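Local coordinates for Ctr9 protein (Myceliophthora thermophila, PDB 6AF0) that probably binds the RNA polymerase II complex, this chain being the large part of the protein that carries its tetratricopeptide repeats, at residues A[858-863]-A[887-892]; A[817-822]-A[832-837]; A[148-153]-A[175-180]. All coordinates share one frame; numbering follows the deposited sequence.

Interaction 1 of 3, residues A[858-863]-A[887-892]; sequences FVQIQI and LEEAIK
Gln860 meets Ala890 and Glu889 at the middle of this contact, its long side chain reaching from helix 850-869 to helix 877-899. Its OE1 stops 3.4 Å from Ala890 CB, a packing contact; the nearby backbone N of Ala890 lies at a poor angle for a hydrogen bond. On the outer side, Gln860 NE2 comes within 3.7 Å of Glu889 CD, the two side chains crossing at about a right angle and their amide and carboxylate planes 81° apart. No hydrogen bond joins them, but the amide end would probably feel the carboxylate's negative charge. Toward the inside, Ile861 CG1 touches both Ala890 CB and Leu887 CD1, each at 4.1 Å. Two roughly antiparallel helices, consistent with a continuation of the tetratricopeptide-like superhelical array, are thus joined, with segment axes 8.5 Å apart and at 142°, around a small alanine, whose single methyl suits a place where a glutamine and an isoleucine both come close. Leu887 leaves its backbone with CG anti to the N (chi1 -176°), and from there its CD1 branch reaches Ile861. Farther out, helix 907-934 adds contacts of its own, Gln924 touching Leu887 and Gln921 NE2 hydrogen-bonding Glu888 OE2.

Interaction 2 of 3, residues A[817-822]-A[832-837]; sequences RTWLNK and YKMALD
Met834 turns its CG anti to its carbonyl carbon (chi1 -68°) and bends again at the next bond, which lays the chain alongside Trp819, the two side chains pointing the same way. The methylene CB sits over one face of the indole, 3.4 Å from the centroid of the five-membered ring and 10° off its normal, a CH-pi contact. The sulfur lies higher over the same ring system: Met834 SD is 5.1 Å from the centroid of the six-membered ring, a more distant Met-aromatic contact. A flexible thioether chain suits this place, since it can follow the broad flat surface of a tryptophan. At the root of the indole, Trp819 CB packs against Ala835 CB at 3.8 Å, and Leu820 CB meets the same methyl at the same distance. Ala835 CB also comes to 3.5 Å from Leu820 N, and with so small a residue here the segment axes can approach to 7.5 Å. On the inner side, Leu820 CD1 reaches Tyr832 CE1 at 3.6 Å; their side chains meet at a slant, and the broad tyrosine ring, carried on a bond that starts away from the partner helix, gives the leucine methyl a wide apolar surface. Ile793 of helix 789-801 touches Trp819, and Val866 of helix 850-869 touches Tyr832, while an aromatic side chain of another protein's chain packs on Leu820. The axes of segments 817-822 and 832-837 run nearly antiparallel at 163°, and their helices are joined by a short turn, the helical hairpin typical of the tetratricopeptide repeat predicted at 816-849.

Interaction 3 of 3, residues A[148-153]-A[175-180]; sequences VLILLK and RNALKS
Helix 140-155 and helix 168-188 run nearly antiparallel here, their segment axes 8.4 Å apart at 160°, with Ile150 and Ala177 facing each other, CA to CA 5.5 Å. Ile150 does most of the touching, by two branches. Its CG2 methyl rests 3.7 Å from Ala177 CB, while CG1, set anti to the carbonyl carbon (chi1 -64°), carries CD1 to within 3.8 Å of Asn176 CB. A branched residue can thus grip the small alanine and reach its neighbour along the same helix. Leu151 CD2 adds a looser contact with the same alanine methyl, at 4.2 Å. Ser180, near Ile150 CD1, turns its hydroxyl back to its own helix, OG donating to Asn176 O at 3.0 Å from above the carbonyl plane; that oxygen also accepts the Ser180 backbone N-H. An alanine at Ile150, lacking CG2 and CD1, is likely to leave Asn176 CB without its mate across the contact and Ala177 with less packing, opening a gap between the helices. Leu96 of helix 82-101 packs on Leu149, and Phe181, farther along helix 168-188, touches Leu151. A small alanine set against an isoleucine and a leucine between antiparallel helices is consistent with the helix-pair packing of a tetratricopeptide array.

Interactions 1 and 2 are near neighbours, their centres 13 Å apart, and share a seam where helix 829-845 meets helix 850-869, the next in the chain. Across it Gln860 CG packs on Leu836 CD1 at 3.6 Å, and Ile863 CG1 on Tyr832 CB at 3.7 Å, so one helix-pair contact hands over to the next toward the C-terminal end of the chain. Interaction 3 stands far off, beyond the chain's centre: its centre is about 104 Å from that of interaction 2 and 117 Å from that of interaction 1. All three follow in series along the chain, and each joins two helices that run roughly antiparallel.

Interaction 1 of 3, residues A[858-863]-A[887-892]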
ATOM      1  N   PHE A 858     -14.404  27.914 -62.203  1.00 70.96           N
ATOM      2  CA  PHE A 858     -15.716  27.938 -61.544  1.00 62.70           C
ATOM      3  C   PHE A 858     -15.754  29.014 -60.455  1.00 60.95           C
ATOM      4  O   PHE A 858     -16.556  29.941 -60.497  1.00 58.07           O
ATOM      5  CB  PHE A 858     -16.009  26.564 -60.929  1.00 66.98           C
ATOM      6  CG  PHE A 858     -17.414  26.401 -60.423  1.00 66.54           C
ATOM      7  CD1 PHE A 858     -18.430  25.971 -61.264  1.00 69.63           C
ATOM      8  CD2 PHE A 858     -17.720  26.673 -59.103  1.00 68.85           C
ATOM      9  CE1 PHE A 858     -19.730  25.824 -60.795  1.00 69.80           C
ATOM     10  CE2 PHE A 858     -19.016  26.542 -58.631  1.00 71.51           C
ATOM     11  CZ  PHE A 858     -20.023  26.111 -59.478  1.00 70.92           C
ATOM     12  N   VAL A 859     -14.858  28.922 -59.492  1.00 59.63           N
ATOM     13  CA  VAL A 859     -14.852  29.902 -58.427  1.00 63.58           C
ATOM     14  C   VAL A 859     -14.803  31.331 -58.996  1.00 70.96           C
ATOM     15  O   VAL A 859     -15.484  32.217 -58.502  1.00 78.75           O
ATOM     16  CB  VAL A 859     -13.710  29.670 -57.420  1.00 67.33           C
ATOM     17  CG1 VAL A 859     -13.681  30.785 -56.369  1.00 67.52           C
ATOM     18  CG2 VAL A 859     -13.864  28.321 -56.728  1.00 68.52           C
ATOM     19  N   GLN A 860     -14.005  31.565 -60.033  1.00 76.82           N
ATOM     20  CA  GLN A 860     -13.856  32.930 -60.573  1.00 79.05           C
ATOM     21  C   GLN A 860     -15.162  33.416 -61.153  1.00 74.10           C
ATOM     22  O   GLN A 860     -15.531  34.581 -61.002  1.00 68.67           O
ATOM     23  CB  GLN A 860     -12.755  33.001 -61.642  1.00 80.69           C
ATOM     24  CG  GLN A 860     -11.351  32.978 -61.053  1.00 81.85           C
ATOM     25  CD  GLN A 860     -10.271  32.826 -62.106  1.00 79.84           C
ATOM     26  OE1 GLN A 860     -10.437  32.115 -63.109  1.00 79.40           O
ATOM     27  NE2 GLN A 860      -9.149  33.490 -61.879  1.00 82.96           N
ATOM     28  N   ILE A 861     -15.854  32.505 -61.821  1.00 69.58           N
ATOM     29  CA  ILE A 861     -17.175  32.793 -62.373  1.00 63.27           C
ATOM     30  C   ILE A 861     -18.173  33.078 -61.249  1.00 63.69           C
ATOM     31  O   ILE A 861     -19.022  33.948 -61.379  1.00 61.08           O
ATOM     32  CB  ILE A 861     -17.663  31.633 -63.245  1.00 58.18           C
ATOM     33  CG1 ILE A 861     -16.688  31.429 -64.399  1.00 66.45           C
ATOM     34  CG2 ILE A 861     -19.022  31.914 -63.828  1.00 56.78           C
ATOM     35  CD1 ILE A 861     -17.034  30.270 -65.314  1.00 76.86           C
ATOM     36  N   GLN A 862     -18.065  32.365 -60.137  1.00 66.05           N
ATOM     37  CA  GLN A 862     -18.962  32.622 -59.008  1.00 66.87           C
ATOM     38  C   GLN A 862     -18.717  33.990 -58.393  1.00 63.70           C
ATOM     39  O   GLN A 862     -19.656  34.705 -58.110  1.00 62.58           O
ATOM     40  CB  GLN A 862     -18.863  31.522 -57.955  1.00 64.99           C
ATOM     41  CG  GLN A 862     -19.256  30.156 -58.512  1.00 71.24           C
ATOM     42  CD  GLN A 862     -20.677  30.117 -59.033  1.00 69.27           C
ATOM     43  OE1 GLN A 862     -21.610  30.388 -58.288  1.00 70.18           O
ATOM     44  NE2 GLN A 862     -20.848  29.778 -60.316  1.00 67.11           N
ATOM     45  N   ILE A 863     -17.457  34.352 -58.213  1.00 66.57           N
ATOM     46  CA  ILE A 863     -17.105  35.660 -57.666  1.00 73.03           C
ATOM     47  C   ILE A 863     -17.652  36.749 -58.596  1.00 67.66           C
ATOM     48  O   ILE A 863     -18.204  37.753 -58.164  1.00 66.67           O
ATOM     49  CB  ILE A 863     -15.571  35.847 -57.518  1.00 79.88           C
ATOM     50  CG1 ILE A 863     -14.976  34.695 -56.708  1.00 92.63           C
ATOM     51  CG2 ILE A 863     -15.251  37.173 -56.832  1.00 75.77           C
ATOM     52  CD1 ILE A 863     -13.559  34.905 -56.205  1.00 95.23           C
ATOM     53  N   LEU A 887     -12.327  36.694 -64.305  1.00 84.86           N
ATOM     54  CA  LEU A 887     -13.261  36.163 -65.280  1.00 78.55           C
ATOM     55  C   LEU A 887     -12.582  35.904 -66.602  1.00 83.02           C
ATOM     56  O   LEU A 887     -12.900  34.938 -67.272  1.00 93.51           O
ATOM     57  CB  LEU A 887     -14.445  37.095 -65.486  1.00 77.14           C
ATOM     58  CG  LEU A 887     -15.511  36.539 -66.442  1.00 81.64           C
ATOM     59  CD1 LEU A 887     -16.099  35.242 -65.915  1.00 85.72           C
ATOM     60  CD2 LEU A 887     -16.641  37.531 -66.672  1.00 83.77           C
ATOM     61  N   GLU A 888     -11.660  36.773 -66.997  1.00 85.92           N
ATOM     62  CA  GLU A 888     -10.957  36.553 -68.251  1.00 84.53           C
ATOM     63  C   GLU A 888     -10.174  35.274 -68.112  1.00 81.99           C
ATOM     64  O   GLU A 888     -10.273  34.382 -68.942  1.00 78.54           O
ATOM     65  CB  GLU A 888     -10.054  37.732 -68.622  1.00 83.68           C
ATOM     66  CG  GLU A 888     -10.793  38.977 -69.138  1.00 91.01           C
ATOM     67  CD  GLU A 888     -12.001  38.696 -70.056  1.00 94.29           C
ATOM     68  OE1 GLU A 888     -11.852  38.034 -71.116  1.00 97.06           O
ATOM     69  OE2 GLU A 888     -13.117  39.167 -69.725  1.00 79.84           O
ATOM     70  N   GLU A 889      -9.441  35.172 -67.016  1.00 85.36           N
ATOM     71  CA  GLU A 889      -8.612  34.009 -66.764  1.00 86.82           C
ATOM     72  C   GLU A 889      -9.487  32.793 -66.969  1.00 82.02           C
ATOM     73  O   GLU A 889      -9.142  31.919 -67.755  1.00 82.38           O
ATOM     74  CB  GLU A 889      -8.023  34.063 -65.345  1.00 95.21           C
ATOM     75  CG  GLU A 889      -6.797  33.179 -65.080  1.00101.61           C
ATOM     76  CD  GLU A 889      -6.026  33.611 -63.823  1.00108.15           C
ATOM     77  OE1 GLU A 889      -6.081  34.815 -63.434  1.00 97.78           O
ATOM     78  OE2 GLU A 889      -5.357  32.746 -63.215  1.00103.78           O
ATOM     79  N   ALA A 890     -10.644  32.793 -66.303  1.00 80.83           N
ATOM     80  CA  ALA A 890     -11.596  31.680 -66.315  1.00 72.63           C
ATOM     81  C   ALA A 890     -12.000  31.290 -67.716  1.00 72.16           C
ATOM     82  O   ALA A 890     -11.908  30.129 -68.082  1.00 80.05           O
ATOM     83  CB  ALA A 890     -12.827  32.041 -65.521  1.00 73.64           C
ATOM     84  N   ILE A 891     -12.426  32.258 -68.516  1.00 78.06           N
ATOM     85  CA  ILE A 891     -12.822  31.961 -69.909  1.00 87.01           C
ATOM     86  C   ILE A 891     -11.699  31.198 -70.637  1.00 91.19           C
ATOM     87  O   ILE A 891     -11.968  30.235 -71.356  1.00 86.96           O
ATOM     88  CB  ILE A 891     -13.271  33.214 -70.723  1.00 87.54           C
ATOM     89  CG1 ILE A 891     -12.125  34.208 -70.928  1.00 96.42           C
ATOM     90  CG2 ILE A 891     -14.443  33.930 -70.062  1.00 83.69           C
ATOM     91  CD1 ILE A 891     -11.472  34.142 -72.295  1.00102.11           C
ATOM     92  N   LYS A 892     -10.445  31.608 -70.414  1.00 95.75           N
ATOM     93  CA  LYS A 892      -9.279  30.965 -71.043  1.00 96.13           C
ATOM     94  C   LYS A 892      -9.190  29.508 -70.657  1.00 90.86           C
ATOM     95  O   LYS A 892      -9.090  28.631 -71.515  1.00100.03           O
ATOM     96  CB  LYS A 892      -7.981  31.652 -70.629  1.00 97.13           C
ATOM     97  CG  LYS A 892      -7.826  33.055 -71.185  1.00103.74           C
ATOM     98  CD  LYS A 892      -6.582  33.730 -70.636  1.00107.56           C
ATOM     99  CE  LYS A 892      -6.373  35.097 -71.256  1.00105.47           C
ATOM    100  NZ  LYS A 892      -5.090  35.678 -70.782  1.00115.73           N
TER

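Interaction 2 of 3, residues A[817-822]-A[832-837]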
ATOM      1  N   ARG A 817     -13.599  24.334 -51.732  1.00 77.85           N
ATOM      2  CA  ARG A 817     -15.057  24.167 -51.735  1.00 76.38           C
ATOM      3  C   ARG A 817     -15.720  24.524 -50.396  1.00 72.15           C
ATOM      4  O   ARG A 817     -16.781  25.118 -50.373  1.00 77.51           O
ATOM      5  CB  ARG A 817     -15.407  22.729 -52.120  1.00 77.31           C
ATOM      6  CG  ARG A 817     -16.711  22.217 -51.581  1.00 77.70           C
ATOM      7  CD  ARG A 817     -17.018  20.856 -52.151  1.00 86.96           C
ATOM      8  NE  ARG A 817     -17.937  20.147 -51.270  1.00100.11           N
ATOM      9  CZ  ARG A 817     -18.729  19.148 -51.639  1.00111.48           C
ATOM     10  NH1 ARG A 817     -18.739  18.711 -52.899  1.00119.87           N
ATOM     11  NH2 ARG A 817     -19.527  18.587 -50.736  1.00115.77           N
ATOM     12  N   THR A 818     -15.116  24.151 -49.283  1.00 72.68           N
ATOM     13  CA  THR A 818     -15.677  24.495 -47.978  1.00 75.44           C
ATOM     14  C   THR A 818     -15.724  26.001 -47.861  1.00 76.53           C
ATOM     15  O   THR A 818     -16.770  26.565 -47.574  1.00 86.62           O
ATOM     16  CB  THR A 818     -14.851  23.906 -46.810  1.00 78.75           C
ATOM     17  OG1 THR A 818     -14.712  22.490 -46.994  1.00 79.06           O
ATOM     18  CG2 THR A 818     -15.505  24.160 -45.448  1.00 73.94           C
ATOM     19  N   TRP A 819     -14.599  26.656 -48.100  1.00 76.00           N
ATOM     20  CA  TRP A 819     -14.581  28.113 -48.179  1.00 81.57           C
ATOM     21  C   TRP A 819     -15.665  28.646 -49.128  1.00 85.42           C
ATOM     22  O   TRP A 819     -16.366  29.600 -48.800  1.00 91.71           O
ATOM     23  CB  TRP A 819     -13.215  28.619 -48.645  1.00 84.09           C
ATOM     24  CG  TRP A 819     -12.254  28.936 -47.532  1.00 86.59           C
ATOM     25  CD1 TRP A 819     -11.030  28.373 -47.326  1.00 85.29           C
ATOM     26  CD2 TRP A 819     -12.430  29.901 -46.488  1.00 88.33           C
ATOM     27  NE1 TRP A 819     -10.435  28.924 -46.223  1.00 84.79           N
ATOM     28  CE2 TRP A 819     -11.270  29.866 -45.685  1.00 86.08           C
ATOM     29  CE3 TRP A 819     -13.458  30.786 -46.146  1.00 98.85           C
ATOM     30  CZ2 TRP A 819     -11.102  30.687 -44.557  1.00 84.79           C
ATOM     31  CZ3 TRP A 819     -13.288  31.616 -45.012  1.00 98.30           C
ATOM     32  CH2 TRP A 819     -12.120  31.551 -44.239  1.00 88.73           C
ATOM     33  N   LEU A 820     -15.793  28.029 -50.299  1.00 78.17           N
ATOM     34  CA  LEU A 820     -16.755  28.470 -51.301  1.00 73.42           C
ATOM     35  C   LEU A 820     -18.168  28.400 -50.761  1.00 75.47           C
ATOM     36  O   LEU A 820     -18.912  29.365 -50.855  1.00 80.88           O
ATOM     37  CB  LEU A 820     -16.647  27.623 -52.567  1.00 75.92           C
ATOM     38  CG  LEU A 820     -17.712  27.804 -53.652  1.00 77.65           C
ATOM     39  CD1 LEU A 820     -17.792  29.236 -54.149  1.00 79.26           C
ATOM     40  CD2 LEU A 820     -17.431  26.901 -54.828  1.00 78.75           C
ATOM     41  N   ASN A 821     -18.545  27.265 -50.193  1.00 77.38           N
ATOM     42  CA  ASN A 821     -19.868  27.142 -49.554  1.00 76.92           C
ATOM     43  C   ASN A 821     -20.107  28.125 -48.403  1.00 75.43           C
ATOM     44  O   ASN A 821     -21.215  28.628 -48.234  1.00 76.63           O
ATOM     45  CB  ASN A 821     -20.118  25.703 -49.116  1.00 70.68           C
ATOM     46  CG  ASN A 821     -20.374  24.780 -50.300  1.00 69.64           C
ATOM     47  OD1 ASN A 821     -20.797  25.212 -51.367  1.00 68.61           O
ATOM     48  ND2 ASN A 821     -20.109  23.510 -50.117  1.00 72.06           N
ATOM     49  N   LYS A 822     -19.064  28.427 -47.643  1.00 74.07           N
ATOM     50  CA  LYS A 822     -19.141  29.479 -46.643  1.00 77.99           C
ATOM     51  C   LYS A 822     -19.405  30.836 -47.268  1.00 81.83           C
ATOM     52  O   LYS A 822     -20.057  31.657 -46.656  1.00 92.60           O
ATOM     53  CB  LYS A 822     -17.845  29.563 -45.842  1.00 88.25           C
ATOM     54  CG  LYS A 822     -17.875  30.540 -44.662  1.00 91.88           C
ATOM     55  CD  LYS A 822     -16.567  30.505 -43.873  1.00 96.38           C
ATOM     56  CE  LYS A 822     -16.647  31.229 -42.535  1.00 96.22           C
ATOM     57  NZ  LYS A 822     -16.963  32.669 -42.724  1.00104.09           N
ATOM     58  N   TYR A 832     -15.104  33.656 -50.838  1.00 87.73           N
ATOM     59  CA  TYR A 832     -14.874  33.307 -52.234  1.00 84.28           C
ATOM     60  C   TYR A 832     -13.409  33.539 -52.577  1.00 85.98           C
ATOM     61  O   TYR A 832     -12.819  32.744 -53.294  1.00 83.31           O
ATOM     62  CB  TYR A 832     -15.734  34.157 -53.154  1.00 87.67           C
ATOM     63  CG  TYR A 832     -17.213  33.861 -53.121  1.00 91.88           C
ATOM     64  CD1 TYR A 832     -17.762  32.858 -53.919  1.00 91.17           C
ATOM     65  CD2 TYR A 832     -18.079  34.616 -52.317  1.00 92.61           C
ATOM     66  CE1 TYR A 832     -19.129  32.599 -53.898  1.00 90.29           C
ATOM     67  CE2 TYR A 832     -19.445  34.363 -52.289  1.00 85.55           C
ATOM     68  CZ  TYR A 832     -19.962  33.355 -53.081  1.00 84.44           C
ATOM     69  OH  TYR A 832     -21.305  33.102 -53.069  1.00 84.39           O
ATOM     70  N   LYS A 833     -12.850  34.645 -52.075  1.00 96.14           N
ATOM     71  CA  LYS A 833     -11.409  34.948 -52.190  1.00101.70           C
ATOM     72  C   LYS A 833     -10.582  33.742 -51.743  1.00102.25           C
ATOM     73  O   LYS A 833      -9.727  33.259 -52.491  1.00104.43           O
ATOM     74  CB  LYS A 833     -11.036  36.220 -51.383  1.00107.55           C
ATOM     75  CG  LYS A 833      -9.770  36.117 -50.526  1.00116.60           C
ATOM     76  CD  LYS A 833      -9.388  37.415 -49.815  1.00117.42           C
ATOM     77  CE  LYS A 833      -7.911  37.384 -49.405  1.00118.82           C
ATOM     78  NZ  LYS A 833      -7.542  38.303 -48.290  1.00112.14           N
ATOM     79  N   MET A 834     -10.864  33.252 -50.536  1.00 92.96           N
ATOM     80  CA  MET A 834     -10.128  32.138 -49.972  1.00 94.27           C
ATOM     81  C   MET A 834     -10.326  30.890 -50.826  1.00 99.87           C
ATOM     82  O   MET A 834      -9.360  30.186 -51.135  1.00109.72           O
ATOM     83  CB  MET A 834     -10.562  31.889 -48.530  1.00100.13           C
ATOM     84  CG  MET A 834     -10.154  32.995 -47.565  1.00109.41           C
ATOM     85  SD  MET A 834      -8.376  33.222 -47.494  1.00117.42           S
ATOM     86  CE  MET A 834      -8.233  34.475 -46.219  1.00118.64           C
ATOM     87  N   ALA A 835     -11.569  30.643 -51.234  1.00 98.01           N
ATOM     88  CA  ALA A 835     -11.899  29.493 -52.084  1.00 92.58           C
ATOM     89  C   ALA A 835     -11.122  29.500 -53.398  1.00 83.42           C
ATOM     90  O   ALA A 835     -10.774  28.452 -53.933  1.00 78.29           O
ATOM     91  CB  ALA A 835     -13.387  29.469 -52.373  1.00 94.11           C
ATOM     92  N   LEU A 836     -10.861  30.684 -53.925  1.00 83.42           N
ATOM     93  CA  LEU A 836     -10.099  30.801 -55.161  1.00 88.19           C
ATOM     94  C   LEU A 836      -8.620  30.589 -54.857  1.00 93.58           C
ATOM     95  O   LEU A 836      -7.933  29.791 -55.518  1.00 85.81           O
ATOM     96  CB  LEU A 836     -10.331  32.169 -55.797  1.00 87.36           C
ATOM     97  CG  LEU A 836      -9.576  32.468 -57.087  1.00 87.13           C
ATOM     98  CD1 LEU A 836      -9.869  31.420 -58.150  1.00 89.22           C
ATOM     99  CD2 LEU A 836      -9.931  33.857 -57.583  1.00 83.79           C
ATOM    100  N   ASP A 837      -8.143  31.294 -53.834  1.00 97.01           N
ATOM    101  CA  ASP A 837      -6.764  31.125 -53.367  1.00 94.65           C
ATOM    102  C   ASP A 837      -6.442  29.650 -53.224  1.00 89.27           C
ATOM    103  O   ASP A 837      -5.510  29.154 -53.857  1.00 88.85           O
ATOM    104  CB  ASP A 837      -6.537  31.866 -52.049  1.00 90.37           C
ATOM    105  CG  ASP A 837      -6.351  33.349 -52.254  1.00 92.17           C
ATOM    106  OD1 ASP A 837      -6.334  33.795 -53.431  1.00 92.12           O
ATOM    107  OD2 ASP A 837      -6.215  34.067 -51.241  1.00 93.69           O
TER

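Interaction 3 of 3, residues A[148-153]-A[175-180]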
ATOM      1  N   VAL A 148      -8.330  -9.014  49.337  1.00 66.72           N
ATOM      2  CA  VAL A 148      -7.113  -9.516  48.732  1.00 64.27           C
ATOM      3  C   VAL A 148      -7.446 -10.692  47.829  1.00 67.64           C
ATOM      4  O   VAL A 148      -7.004 -10.758  46.685  1.00 72.30           O
ATOM      5  CB  VAL A 148      -6.089  -9.914  49.787  1.00 56.44           C
ATOM      6  CG1 VAL A 148      -4.881 -10.548  49.140  1.00 56.97           C
ATOM      7  CG2 VAL A 148      -5.666  -8.691  50.562  1.00 57.78           C
ATOM      8  N   LEU A 149      -8.251 -11.600  48.354  1.00 69.34           N
ATOM      9  CA  LEU A 149      -8.619 -12.796  47.632  1.00 70.93           C
ATOM     10  C   LEU A 149      -9.238 -12.392  46.327  1.00 68.05           C
ATOM     11  O   LEU A 149      -8.868 -12.869  45.268  1.00 72.93           O
ATOM     12  CB  LEU A 149      -9.632 -13.613  48.437  1.00 75.74           C
ATOM     13  CG  LEU A 149     -10.098 -14.950  47.849  1.00 72.83           C
ATOM     14  CD1 LEU A 149      -9.093 -16.040  48.152  1.00 73.68           C
ATOM     15  CD2 LEU A 149     -11.450 -15.315  48.428  1.00 79.59           C
ATOM     16  N   ILE A 150     -10.186 -11.490  46.404  1.00 70.08           N
ATOM     17  CA  ILE A 150     -10.922 -11.123  45.226  1.00 71.00           C
ATOM     18  C   ILE A 150      -9.949 -10.566  44.189  1.00 72.80           C
ATOM     19  O   ILE A 150     -10.020 -10.926  43.010  1.00 71.54           O
ATOM     20  CB  ILE A 150     -12.070 -10.148  45.562  1.00 72.92           C
ATOM     21  CG1 ILE A 150     -13.099 -10.840  46.480  1.00 69.30           C
ATOM     22  CG2 ILE A 150     -12.766  -9.670  44.287  1.00 72.49           C
ATOM     23  CD1 ILE A 150     -14.207  -9.937  46.964  1.00 68.75           C
ATOM     24  N   LEU A 151      -9.016  -9.729  44.627  1.00 71.44           N
ATOM     25  CA  LEU A 151      -7.979  -9.209  43.720  1.00 70.45           C
ATOM     26  C   LEU A 151      -7.181 -10.324  43.044  1.00 69.41           C
ATOM     27  O   LEU A 151      -7.094 -10.394  41.819  1.00 80.52           O
ATOM     28  CB  LEU A 151      -6.990  -8.307  44.467  1.00 73.36           C
ATOM     29  CG  LEU A 151      -7.434  -6.891  44.887  1.00 70.80           C
ATOM     30  CD1 LEU A 151      -6.288  -6.228  45.628  1.00 65.60           C
ATOM     31  CD2 LEU A 151      -7.909  -6.013  43.730  1.00 62.54           C
ATOM     32  N   LEU A 152      -6.600 -11.194  43.848  1.00 61.64           N
ATOM     33  CA  LEU A 152      -5.857 -12.326  43.327  1.00 63.94           C
ATOM     34  C   LEU A 152      -6.648 -13.220  42.364  1.00 69.88           C
ATOM     35  O   LEU A 152      -6.084 -13.788  41.436  1.00 83.83           O
ATOM     36  CB  LEU A 152      -5.351 -13.174  44.477  1.00 63.42           C
ATOM     37  CG  LEU A 152      -4.401 -12.514  45.468  1.00 61.03           C
ATOM     38  CD1 LEU A 152      -4.134 -13.473  46.594  1.00 69.56           C
ATOM     39  CD2 LEU A 152      -3.090 -12.171  44.818  1.00 63.10           C
ATOM     40  N   LYS A 153      -7.938 -13.372  42.601  1.00 73.95           N
ATOM     41  CA  LYS A 153      -8.784 -14.157  41.713  1.00 77.10           C
ATOM     42  C   LYS A 153      -9.089 -13.325  40.472  1.00 80.38           C
ATOM     43  O   LYS A 153      -9.109 -13.834  39.364  1.00 93.73           O
ATOM     44  CB  LYS A 153     -10.082 -14.576  42.431  1.00 81.53           C
ATOM     45  CG  LYS A 153     -10.501 -16.039  42.218  1.00 90.76           C
ATOM     46  CD  LYS A 153     -11.310 -16.627  43.379  1.00 90.83           C
ATOM     47  CE  LYS A 153     -12.477 -15.725  43.762  1.00 90.90           C
ATOM     48  NZ  LYS A 153     -13.361 -16.309  44.807  1.00 85.18           N
ATOM     49  N   ARG A 175     -15.084  -4.324  42.006  1.00 94.13           N
ATOM     50  CA  ARG A 175     -16.014  -3.566  42.853  1.00 92.13           C
ATOM     51  C   ARG A 175     -16.219  -4.256  44.187  1.00 89.72           C
ATOM     52  O   ARG A 175     -16.229  -3.597  45.221  1.00 89.11           O
ATOM     53  CB  ARG A 175     -17.349  -3.359  42.159  1.00 92.86           C
ATOM     54  CG  ARG A 175     -17.272  -2.334  41.053  1.00102.54           C
ATOM     55  CD  ARG A 175     -18.515  -2.365  40.190  1.00119.46           C
ATOM     56  NE  ARG A 175     -18.546  -1.242  39.252  1.00138.86           N
ATOM     57  CZ  ARG A 175     -19.303  -1.190  38.159  1.00149.40           C
ATOM     58  NH1 ARG A 175     -20.101  -2.202  37.848  1.00148.10           N
ATOM     59  NH2 ARG A 175     -19.276  -0.120  37.370  1.00153.20           N
ATOM     60  N   ASN A 176     -16.358  -5.581  44.169  1.00 88.56           N
ATOM     61  CA  ASN A 176     -16.552  -6.331  45.409  1.00 88.31           C
ATOM     62  C   ASN A 176     -15.348  -6.194  46.305  1.00 81.72           C
ATOM     63  O   ASN A 176     -15.487  -5.953  47.492  1.00 76.98           O
ATOM     64  CB  ASN A 176     -16.822  -7.809  45.139  1.00 93.64           C
ATOM     65  CG  ASN A 176     -18.193  -8.058  44.540  1.00 98.69           C
ATOM     66  OD1 ASN A 176     -19.140  -7.302  44.773  1.00 93.73           O
ATOM     67  ND2 ASN A 176     -18.311  -9.142  43.771  1.00107.57           N
ATOM     68  N   ALA A 177     -14.164  -6.356  45.726  1.00 82.52           N
ATOM     69  CA  ALA A 177     -12.906  -6.151  46.455  1.00 76.94           C
ATOM     70  C   ALA A 177     -12.847  -4.764  47.078  1.00 77.38           C
ATOM     71  O   ALA A 177     -12.491  -4.592  48.255  1.00 73.87           O
ATOM     72  CB  ALA A 177     -11.734  -6.336  45.515  1.00 75.03           C
ATOM     73  N   LEU A 178     -13.219  -3.775  46.276  1.00 76.44           N
ATOM     74  CA  LEU A 178     -13.197  -2.395  46.713  1.00 78.69           C
ATOM     75  C   LEU A 178     -14.111  -2.206  47.941  1.00 83.28           C
ATOM     76  O   LEU A 178     -13.705  -1.635  48.964  1.00 83.54           O
ATOM     77  CB  LEU A 178     -13.576  -1.465  45.545  1.00 79.03           C
ATOM     78  CG  LEU A 178     -13.547   0.048  45.807  1.00 80.61           C
ATOM     79  CD1 LEU A 178     -12.197   0.471  46.343  1.00 76.78           C
ATOM     80  CD2 LEU A 178     -13.898   0.855  44.559  1.00 85.80           C
ATOM     81  N   LYS A 179     -15.323  -2.744  47.862  1.00 88.51           N
ATOM     82  CA  LYS A 179     -16.302  -2.632  48.957  1.00 90.59           C
ATOM     83  C   LYS A 179     -15.859  -3.361  50.252  1.00 79.99           C
ATOM     84  O   LYS A 179     -16.165  -2.941  51.366  1.00 83.33           O
ATOM     85  CB  LYS A 179     -17.662  -3.175  48.503  1.00 95.68           C
ATOM     86  CG  LYS A 179     -18.848  -2.407  49.058  1.00106.95           C
ATOM     87  CD  LYS A 179     -19.195  -1.245  48.146  1.00113.22           C
ATOM     88  CE  LYS A 179     -20.531  -0.632  48.502  1.00117.81           C
ATOM     89  NZ  LYS A 179     -20.716   0.606  47.697  1.00123.64           N
ATOM     90  N   SER A 180     -15.150  -4.464  50.093  1.00 71.13           N
ATOM     91  CA  SER A 180     -14.614  -5.189  51.220  1.00 71.83           C
ATOM     92  C   SER A 180     -13.479  -4.419  51.832  1.00 73.33           C
ATOM     93  O   SER A 180     -13.332  -4.382  53.052  1.00 67.45           O
ATOM     94  CB  SER A 180     -14.107  -6.555  50.772  1.00 75.62           C
ATOM     95  OG  SER A 180     -15.155  -7.302  50.160  1.00 81.53           O
TER